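Ancestral congerin Con-anc (PDB 3AK0) binds beta-galactoside sugars as a galectin, a reconstructed ancestor of the fish congerins. Local coordinates at residues V35-D40 / H113-F118; L18-V23 / F86-T91; E6-T11 / F118-L123. All coordinates share one frame; numbering follows the deposited sequence.

Interaction 1 (V35-D40 / H113-F118)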
loop_
_atom_site.group_PDB
_atom_site.type_symbol
_atom_site.label_atom_id
_atom_site.label_comp_id
_atom_site.label_asym_id
_atom_site.label_seq_id
_atom_site.Cartn_x
_atom_site.Cartn_y
_atom_site.Cartn_z
ATOM N N VAL A 35 -2.301 -1.678 -12.498
ATOM C CA VAL A 35 -1.215 -2.562 -12.087
ATOM C C VAL A 35 -0.189 -2.578 -13.204
ATOM O O VAL A 35 -0.524 -2.795 -14.363
ATOM C CB VAL A 35 -1.711 -4.030 -11.872
ATOM C CG1 VAL A 35 -0.527 -4.964 -11.570
ATOM C CG2 VAL A 35 -2.789 -4.097 -10.765
ATOM N N GLY A 36 1.082 -2.377 -12.842
ATOM C CA GLY A 36 2.115 -2.380 -13.865
ATOM C C GLY A 36 3.470 -2.024 -13.278
ATOM O O GLY A 36 3.942 -2.700 -12.344
ATOM N N GLU A 37 4.106 -0.995 -13.855
ATOM C CA GLU A 37 5.439 -0.602 -13.445
ATOM C C GLU A 37 5.571 0.867 -13.037
ATOM O O GLU A 37 6.524 1.213 -12.303
ATOM C CB GLU A 37 6.432 -0.910 -14.570
ATOM C CG GLU A 37 6.445 -2.378 -14.983
ATOM C CD GLU A 37 5.301 -2.803 -15.908
ATOM O OE1 GLU A 37 4.833 -1.970 -16.735
ATOM O OE2 GLU A 37 4.939 -4.008 -15.898
ATOM N N SER A 38 4.675 1.722 -13.533
ATOM C CA SER A 38 4.643 3.155 -13.149
ATOM C C SER A 38 3.348 3.761 -13.679
ATOM O O SER A 38 2.539 3.074 -14.345
ATOM C CB SER A 38 5.831 3.905 -13.764
ATOM O OG SER A 38 5.643 3.976 -15.168
ATOM N N THR A 39 3.178 5.063 -13.455
ATOM C CA THR A 39 1.979 5.741 -13.968
ATOM C C THR A 39 1.844 5.642 -15.485
ATOM O O THR A 39 0.764 5.958 -16.016
ATOM C CB THR A 39 1.687 7.081 -13.340
ATOM O OG1 THR A 39 2.776 7.958 -13.597
ATOM C CG2 THR A 39 1.473 6.927 -11.830
ATOM N N ASP A 40 2.921 5.303 -16.209
ATOM C CA ASP A 40 3.109 5.684 -17.615
ATOM C C ASP A 40 3.131 4.251 -18.252
ATOM O O ASP A 40 3.177 4.089 -19.468
ATOM C CB ASP A 40 4.443 6.336 -17.939
ATOM C CG ASP A 40 4.499 7.792 -17.575
ATOM O OD1 ASP A 40 3.512 8.526 -17.831
ATOM O OD2 ASP A 40 5.563 8.194 -17.053
ATOM N N HIS A 113 1.903 -8.469 -22.208
ATOM C CA HIS A 113 3.367 -8.575 -22.260
ATOM C C HIS A 113 3.855 -9.889 -21.699
ATOM O O HIS A 113 5.052 -10.194 -21.720
ATOM C CB HIS A 113 3.994 -7.405 -21.495
ATOM C CG HIS A 113 3.493 -6.074 -21.960
ATOM N ND1 HIS A 113 3.869 -5.528 -23.167
ATOM C CD2 HIS A 113 2.616 -5.204 -21.404
ATOM C CE1 HIS A 113 3.254 -4.372 -23.331
ATOM N NE2 HIS A 113 2.483 -4.151 -22.278
ATOM N N GLY A 114 2.920 -10.686 -21.190
ATOM C CA GLY A 114 3.242 -12.001 -20.680
ATOM C C GLY A 114 4.234 -11.972 -19.549
ATOM O O GLY A 114 5.157 -12.799 -19.503
ATOM N N ASP A 115 4.032 -11.031 -18.631
ATOM C CA ASP A 115 4.949 -10.866 -17.534
ATOM C C ASP A 115 4.554 -11.725 -16.352
ATOM O O ASP A 115 3.369 -12.038 -16.151
ATOM C CB ASP A 115 5.031 -9.381 -17.171
ATOM C CG ASP A 115 5.986 -8.626 -18.084
ATOM O OD1 ASP A 115 5.613 -7.540 -18.518
ATOM O OD2 ASP A 115 7.103 -9.143 -18.382
ATOM N N GLU A 116 5.565 -12.134 -15.584
ATOM C CA GLU A 116 5.360 -13.037 -14.438
ATOM C C GLU A 116 5.351 -12.303 -13.097
ATOM O O GLU A 116 5.168 -12.945 -12.055
ATOM C CB GLU A 116 6.472 -14.087 -14.397
ATOM C CG GLU A 116 6.414 -15.142 -15.477
ATOM C CD GLU A 116 7.688 -16.010 -15.518
ATOM O OE1 GLU A 116 8.538 -15.947 -14.587
ATOM O OE2 GLU A 116 7.838 -16.738 -16.511
ATOM N N ALA A 117 5.506 -10.980 -13.128
ATOM C CA ALA A 117 5.538 -10.164 -11.926
ATOM C C ALA A 117 5.301 -8.718 -12.309
ATOM O O ALA A 117 5.636 -8.307 -13.429
ATOM C CB ALA A 117 6.908 -10.301 -11.229
ATOM N N PHE A 118 4.719 -7.956 -11.381
ATOM C CA PHE A 118 4.553 -6.503 -11.551
ATOM C C PHE A 118 5.004 -5.825 -10.272
ATOM O O PHE A 118 5.106 -6.482 -9.225
ATOM C CB PHE A 118 3.087 -6.147 -11.844
ATOM C CG PHE A 118 2.571 -6.873 -13.028
ATOM C CD1 PHE A 118 2.882 -6.426 -14.305
ATOM C CD2 PHE A 118 1.894 -8.083 -12.862
ATOM C CE1 PHE A 118 2.495 -7.162 -15.434
ATOM C CE2 PHE A 118 1.481 -8.808 -13.987
ATOM C CZ PHE A 118 1.800 -8.348 -15.274
HETATM O O HOH W 1 6.308 -6.191 -15.167
HETATM O O HOH W 2 3.876 -5.438 -18.111
#

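Interaction 2 (L18-V23 / F86-T91)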
loop_
_atom_site.group_PDB
_atom_site.type_symbol
_atom_site.label_atom_id
_atom_site.label_comp_id
_atom_site.label_asym_id
_atom_site.label_seq_id
_atom_site.Cartn_x
_atom_site.Cartn_y
_atom_site.Cartn_z
ATOM N N LEU A 18 -3.774 -10.060 -5.092
ATOM C CA LEU A 18 -3.731 -8.663 -4.708
ATOM C C LEU A 18 -5.154 -8.173 -4.474
ATOM O O LEU A 18 -5.981 -8.187 -5.395
ATOM C CB LEU A 18 -3.058 -7.862 -5.836
ATOM C CG LEU A 18 -3.153 -6.346 -5.716
ATOM C CD1 LEU A 18 -2.380 -5.825 -4.513
ATOM C CD2 LEU A 18 -2.624 -5.726 -6.995
ATOM N N THR A 19 -5.445 -7.722 -3.263
ATOM C CA THR A 19 -6.758 -7.173 -2.947
ATOM C C THR A 19 -6.624 -5.700 -2.665
ATOM O O THR A 19 -5.746 -5.309 -1.917
ATOM C CB THR A 19 -7.420 -7.900 -1.746
ATOM O OG1 THR A 19 -7.551 -9.297 -2.054
ATOM C CG2 THR A 19 -8.797 -7.292 -1.424
ATOM N N VAL A 20 -7.449 -4.897 -3.329
ATOM C CA VAL A 20 -7.489 -3.447 -3.086
ATOM C C VAL A 20 -8.895 -3.089 -2.621
ATOM O O VAL A 20 -9.863 -3.518 -3.230
ATOM C CB VAL A 20 -7.091 -2.635 -4.354
ATOM C CG1 VAL A 20 -5.660 -2.920 -4.766
ATOM C CG2 VAL A 20 -7.994 -2.947 -5.492
ATOM N N GLY A 21 -9.000 -2.337 -1.523
ATOM C CA GLY A 21 -10.300 -1.973 -0.984
ATOM C C GLY A 21 -10.321 -0.498 -0.687
ATOM O O GLY A 21 -9.282 0.104 -0.484
ATOM N N GLY A 22 -11.516 0.088 -0.697
ATOM C CA GLY A 22 -11.646 1.513 -0.392
ATOM C C GLY A 22 -13.095 1.936 -0.427
ATOM O O GLY A 22 -13.991 1.124 -0.302
ATOM N N VAL A 23 -13.311 3.236 -0.589
ATOM C CA VAL A 23 -14.639 3.831 -0.553
ATOM C C VAL A 23 -14.803 4.687 -1.794
ATOM O O VAL A 23 -13.940 5.504 -2.095
ATOM C CB VAL A 23 -14.852 4.694 0.707
ATOM C CG1 VAL A 23 -16.243 5.267 0.695
ATOM C CG2 VAL A 23 -14.659 3.874 1.976
ATOM N N PHE A 86 -15.812 -0.621 -1.618
ATOM C CA PHE A 86 -15.576 -1.670 -2.604
ATOM C C PHE A 86 -14.331 -2.460 -2.255
ATOM O O PHE A 86 -13.438 -1.960 -1.568
ATOM C CB PHE A 86 -15.368 -1.023 -3.986
ATOM C CG PHE A 86 -14.034 -0.344 -4.135
ATOM C CD1 PHE A 86 -13.846 0.988 -3.732
ATOM C CD2 PHE A 86 -12.948 -1.034 -4.706
ATOM C CE1 PHE A 86 -12.604 1.613 -3.869
ATOM C CE2 PHE A 86 -11.691 -0.425 -4.823
ATOM C CZ PHE A 86 -11.514 0.895 -4.410
ATOM N N GLN A 87 -14.245 -3.692 -2.774
ATOM C CA GLN A 87 -12.961 -4.384 -2.810
ATOM C C GLN A 87 -12.924 -5.308 -4.010
ATOM O O GLN A 87 -13.955 -5.883 -4.390
ATOM C CB GLN A 87 -12.612 -5.116 -1.499
ATOM C CG GLN A 87 -13.443 -6.313 -1.135
ATOM C CD GLN A 87 -12.885 -7.014 0.111
ATOM O OE1 GLN A 87 -11.988 -7.871 0.024
ATOM N NE2 GLN A 87 -13.409 -6.649 1.271
ATOM N N ILE A 88 -11.752 -5.370 -4.643
ATOM C CA ILE A 88 -11.516 -6.263 -5.767
ATOM C C ILE A 88 -10.237 -7.064 -5.520
ATOM O O ILE A 88 -9.325 -6.584 -4.826
ATOM C CB ILE A 88 -11.440 -5.495 -7.128
ATOM C CG1 ILE A 88 -10.199 -4.616 -7.205
ATOM C CG2 ILE A 88 -12.723 -4.674 -7.414
ATOM C CD1 ILE A 88 -9.903 -4.077 -8.602
ATOM N N THR A 89 -10.172 -8.270 -6.098
ATOM C CA THR A 89 -9.004 -9.136 -5.971
ATOM C C THR A 89 -8.494 -9.478 -7.361
ATOM O O THR A 89 -9.256 -9.956 -8.209
ATOM C CB THR A 89 -9.317 -10.404 -5.175
ATOM O OG1 THR A 89 -9.641 -10.025 -3.820
ATOM C CG2 THR A 89 -8.125 -11.323 -5.132
ATOM N N ILE A 90 -7.207 -9.190 -7.575
ATOM C CA ILE A 90 -6.533 -9.417 -8.865
ATOM C C ILE A 90 -5.522 -10.550 -8.762
ATOM O O ILE A 90 -4.716 -10.607 -7.827
ATOM C CB ILE A 90 -5.840 -8.111 -9.328
ATOM C CG1 ILE A 90 -6.909 -7.018 -9.497
ATOM C CG2 ILE A 90 -5.102 -8.320 -10.667
ATOM C CD1 ILE A 90 -6.398 -5.556 -9.530
ATOM N N THR A 91 -5.575 -11.449 -9.748
ATOM C CA THR A 91 -4.577 -12.492 -9.893
ATOM C C THR A 91 -4.191 -12.542 -11.355
ATOM O O THR A 91 -4.821 -11.888 -12.164
ATOM C CB THR A 91 -5.102 -13.887 -9.514
ATOM O OG1 THR A 91 -6.308 -14.165 -10.240
ATOM C CG2 THR A 91 -5.405 -13.932 -8.048
#

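Interaction 3 (E6-T11 / F118-L123)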
loop_
_atom_site.group_PDB
_atom_site.type_symbol
_atom_site.label_atom_id
_atom_site.label_comp_id
_atom_site.label_asym_id
_atom_site.label_seq_id
_atom_site.Cartn_x
_atom_site.Cartn_y
_atom_site.Cartn_z
ATOM N N GLU A 6 -0.087 5.828 -4.928
ATOM C CA GLU A 6 0.861 5.043 -5.735
ATOM C C GLU A 6 1.595 4.120 -4.794
ATOM O O GLU A 6 2.075 4.556 -3.743
ATOM C CB GLU A 6 1.872 5.955 -6.441
ATOM C CG GLU A 6 1.175 6.933 -7.388
ATOM C CD GLU A 6 2.112 7.822 -8.187
ATOM O OE1 GLU A 6 3.307 7.488 -8.316
ATOM O OE2 GLU A 6 1.645 8.868 -8.695
ATOM N N VAL A 7 1.694 2.851 -5.164
ATOM C CA VAL A 7 2.420 1.885 -4.367
ATOM C C VAL A 7 3.530 1.383 -5.268
ATOM O O VAL A 7 3.273 0.748 -6.270
ATOM C CB VAL A 7 1.529 0.707 -3.913
ATOM C CG1 VAL A 7 2.358 -0.218 -2.946
ATOM C CG2 VAL A 7 0.278 1.214 -3.209
ATOM N N LYS A 8 4.757 1.706 -4.887
ATOM C CA LYS A 8 5.928 1.433 -5.688
ATOM C C LYS A 8 6.739 0.297 -5.060
ATOM O O LYS A 8 6.827 0.184 -3.838
ATOM C CB LYS A 8 6.741 2.728 -5.772
ATOM C CG LYS A 8 7.984 2.680 -6.605
ATOM C CD LYS A 8 8.756 3.959 -6.406
ATOM C CE LYS A 8 10.068 3.928 -7.152
ATOM N NZ LYS A 8 10.849 5.168 -6.923
ATOM N N ASN A 9 7.318 -0.555 -5.905
ATOM C CA ASN A 9 8.189 -1.658 -5.497
ATOM C C ASN A 9 7.432 -2.695 -4.702
ATOM O O ASN A 9 7.952 -3.271 -3.774
ATOM C CB ASN A 9 9.378 -1.182 -4.654
ATOM C CG ASN A 9 10.345 -0.323 -5.426
ATOM O OD1 ASN A 9 11.062 0.499 -4.833
ATOM N ND2 ASN A 9 10.394 -0.498 -6.741
ATOM N N ILE A 10 6.178 -2.904 -5.065
ATOM C CA ILE A 10 5.409 -4.006 -4.496
ATOM C C ILE A 10 5.773 -5.265 -5.284
ATOM O O ILE A 10 6.045 -5.194 -6.489
ATOM C CB ILE A 10 3.891 -3.642 -4.503
ATOM C CG1 ILE A 10 3.056 -4.631 -3.685
ATOM C CG2 ILE A 10 3.359 -3.457 -5.913
ATOM C CD1 ILE A 10 1.729 -4.040 -3.182
ATOM N N THR A 11 5.846 -6.406 -4.614
ATOM C CA THR A 11 6.264 -7.631 -5.293
ATOM C C THR A 11 5.046 -8.498 -5.544
ATOM O O THR A 11 4.610 -9.241 -4.669
ATOM C CB THR A 11 7.345 -8.389 -4.482
ATOM O OG1 THR A 11 8.463 -7.517 -4.282
ATOM C CG2 THR A 11 7.805 -9.642 -5.230
ATOM N N PHE A 118 4.719 -7.956 -11.381
ATOM C CA PHE A 118 4.553 -6.503 -11.551
ATOM C C PHE A 118 5.004 -5.825 -10.272
ATOM O O PHE A 118 5.106 -6.482 -9.225
ATOM C CB PHE A 118 3.087 -6.147 -11.844
ATOM C CG PHE A 118 2.571 -6.873 -13.028
ATOM C CD1 PHE A 118 2.882 -6.426 -14.305
ATOM C CD2 PHE A 118 1.894 -8.083 -12.862
ATOM C CE1 PHE A 118 2.495 -7.162 -15.434
ATOM C CE2 PHE A 118 1.481 -8.808 -13.987
ATOM C CZ PHE A 118 1.800 -8.348 -15.274
ATOM N N ASN A 119 5.270 -4.528 -10.344
ATOM C CA ASN A 119 5.905 -3.875 -9.206
ATOM C C ASN A 119 5.244 -2.572 -8.779
ATOM O O ASN A 119 5.747 -1.887 -7.883
ATOM C CB ASN A 119 7.398 -3.658 -9.475
ATOM C CG ASN A 119 7.654 -2.931 -10.772
ATOM O OD1 ASN A 119 7.603 -1.708 -10.827
ATOM N ND2 ASN A 119 7.991 -3.690 -11.829
ATOM N N PHE A 120 4.116 -2.227 -9.384
ATOM C CA PHE A 120 3.535 -0.889 -9.184
ATOM C C PHE A 120 2.019 -0.981 -9.246
ATOM O O PHE A 120 1.477 -1.654 -10.140
ATOM C CB PHE A 120 4.065 0.077 -10.249
ATOM C CG PHE A 120 3.632 1.497 -10.059
ATOM C CD1 PHE A 120 4.388 2.355 -9.258
ATOM C CD2 PHE A 120 2.507 1.995 -10.717
ATOM C CE1 PHE A 120 4.000 3.684 -9.078
ATOM C CE2 PHE A 120 2.116 3.332 -10.551
ATOM C CZ PHE A 120 2.855 4.164 -9.726
ATOM N N ILE A 121 1.343 -0.356 -8.277
ATOM C CA ILE A 121 -0.128 -0.205 -8.343
ATOM C C ILE A 121 -0.443 1.275 -8.110
ATOM O O ILE A 121 0.246 1.956 -7.359
ATOM C CB ILE A 121 -0.835 -1.040 -7.218
ATOM C CG1 ILE A 121 -0.408 -2.507 -7.275
ATOM C CG2 ILE A 121 -2.404 -0.867 -7.251
ATOM C CD1 ILE A 121 -0.459 -3.194 -5.922
ATOM N N TYR A 122 -1.492 1.789 -8.753
ATOM C CA TYR A 122 -1.980 3.083 -8.312
ATOM C C TYR A 122 -3.458 3.230 -8.540
ATOM O O TYR A 122 -4.039 2.554 -9.399
ATOM C CB TYR A 122 -1.180 4.241 -8.933
ATOM C CG TYR A 122 -1.558 4.671 -10.328
ATOM C CD1 TYR A 122 -2.269 5.846 -10.530
ATOM C CD2 TYR A 122 -1.135 3.946 -11.445
ATOM C CE1 TYR A 122 -2.594 6.289 -11.804
ATOM C CE2 TYR A 122 -1.448 4.382 -12.720
ATOM C CZ TYR A 122 -2.190 5.553 -12.891
ATOM O OH TYR A 122 -2.547 6.013 -14.155
ATOM N N LEU A 123 -4.071 4.124 -7.762
ATOM C CA LEU A 123 -5.480 4.411 -7.934
ATOM C C LEU A 123 -5.569 5.797 -8.553
ATOM O O LEU A 123 -4.786 6.698 -8.222
ATOM C CB LEU A 123 -6.220 4.360 -6.574
ATOM C CG LEU A 123 -7.735 4.644 -6.555
ATOM C CD1 LEU A 123 -8.295 4.002 -5.326
ATOM C CD2 LEU A 123 -8.030 6.159 -6.589
HETATM O O HOH W 3 7.990 0.168 -8.855
#

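Interaction 1 (V35-D40 / H113-F118)
Phe118 meets Val35, Gly36 and Glu37 where the chain turns a corner at the end of strand 30-35. From its CB outward, the phenylalanine touches all three. The CB of Phe118 lies 3.6 Å from the carbonyl O of Gly36 and 3.8 Å from CG1 of Val35. The next atom, CG, rests near that same methyl, which also reaches CD2; Val35 crosses the phenylalanine at about a right angle, and its CG1, anti to the backbone N (chi1 175°), is the branch that does the touching. On the other flank of the ring Phe118 CD1 passes the CA of Gly36 at 4.1 Å and has Glu37 OE2 at 3.6 Å, in the ring plane at the edge, where the slightly positive C-H rim suits a carboxylate oxygen. CE1 continues along this edge, still close to the same OE2, with the carboxylate turned 46° from the ring. Beyond the two segments the ring packs against Phe92, edge-to-face, and Phe97.

Glu37 reaches the edge by bending at chi2 (79°). Its OE2 accepts from two waters: one, at 2.7 Å from OE2, also donates to Ala117 O, and the other donates to Asp115 OD1. This second water probably eases the closeness of the two carboxylates, while Glu37 OE1 is held by Ser41 OG. Water and aromatic edge thus replace direct hydrogen bonds between the segments. Glu37 and Ser38, both facing Ser41, form a classic beta bulge at this corner between neighbouring strands of the galectin beta-sandwich.

Interaction 2 (L18-V23 / F86-T91)
Val20 and Ile88 lie side by side and point the same way, into the interior between the two sheets. Ile88 CG1, set between its own backbone N and carbonyl carbon (chi1 68°), turns toward CG2 of Val20; how closely the two meet is doubtful, since Val20 is modelled in two conformations. Leu18 and Ile90 share this face, and Ile33, Val35 and Ile46 of the opposing sheet meet the row. Phe86 is on it too, but its ring leans across the neighbouring strand, so that one face covers the peptide of Gly21 and Gly22, with Gly22 N 3.7 Å above the plane of the Phe86 ring. Gly22, with no side chain, lets the ring lie close over it, and a further ring, Phe31, meets Phe86.

The reverse face is polar. Thr19 and Thr89 cross at a slant and join OG1 to OG1 in a hydrogen bond of 2.8 Å, a link beside their non-hydrogen-bonded backbone pair. Next to it the CG2 of Thr19 touches OE1 of the solvent-exposed Gln87 at 3.6 Å.

Six backbone hydrogen bonds tie the strands together, two each for Leu18 with Ile90, Val20 with Ile88 and Gly22 with Phe86. This two-faced antiparallel ladder, apolar inward and polar outward, belongs to the five-stranded sheet of the galectin beta-sandwich.

Interaction 3 (E6-T11 / F118-L123)
Ile10 and Ile121 make the tight side of this contact, their CD1 methyls 3.6 Å apart where the two side chains cross at a slant. Ile10 CG2 also presses on the backbone of Asn119, 3.5 Å from its O, because it takes the place between its own backbone N and carbonyl carbon. Val7 and Ile121 lie on the same buried face and exchange two backbone hydrogen bonds, the one from Val7 N to Ile121 O measuring 2.8 Å.

The other face is more polar. Phe120, with CG anti to the backbone N (chi1 -175°), swings its ring toward Glu6, whose OE1 comes to the edge in the ring plane, 3.6 Å from Phe120 CZ. Glu6 CG also touches Tyr122 CB at 3.9 Å, while the tyrosine ring leads off.

The loose, solvent side lies at Lys8, which meets the Phe120 ring near its CA and CB before its extended chain leads away, and at the Asn9 corner. There Asn119 O takes a hydrogen bond from Ile10 N at 3.0 Å and a weak one from Asn9 N. A water accepts from Asn9 N and donates to Asn119 OD1. Backbone bonds and the apolar Val7, Ile10 and Ile121 thus fix the strand beside a water-bridged corner, while Glu6 and Lys8 pack on Lys8 and Glu6 of the second subunit, where opposite charges are probably favourable.

The three contacts link both sheets of one galectin sandwich. Interactions 1 and 3 are neighbours, centres about 9 Å apart; they share Phe118 and strand 117-125, and Gly36 probably hydrogen-bonds to Asn119 and Phe120 between them. Interaction 2 belongs to the five-stranded sheet, with its centre about 17 Å from that of interaction 1 and 14 Å from that of interaction 3. It meets them across the core, through Val35 on Leu18 and Ile90, and through Leu18 on Ile121. Along the chain, 6-11 and 118-123 enclose the segments of interaction 2, which alternate with those of interaction 1. Distant parts of the sequence thus close the sandwich, and strand 6-8, paired with 117-125, also pairs with a strand of the second subunit.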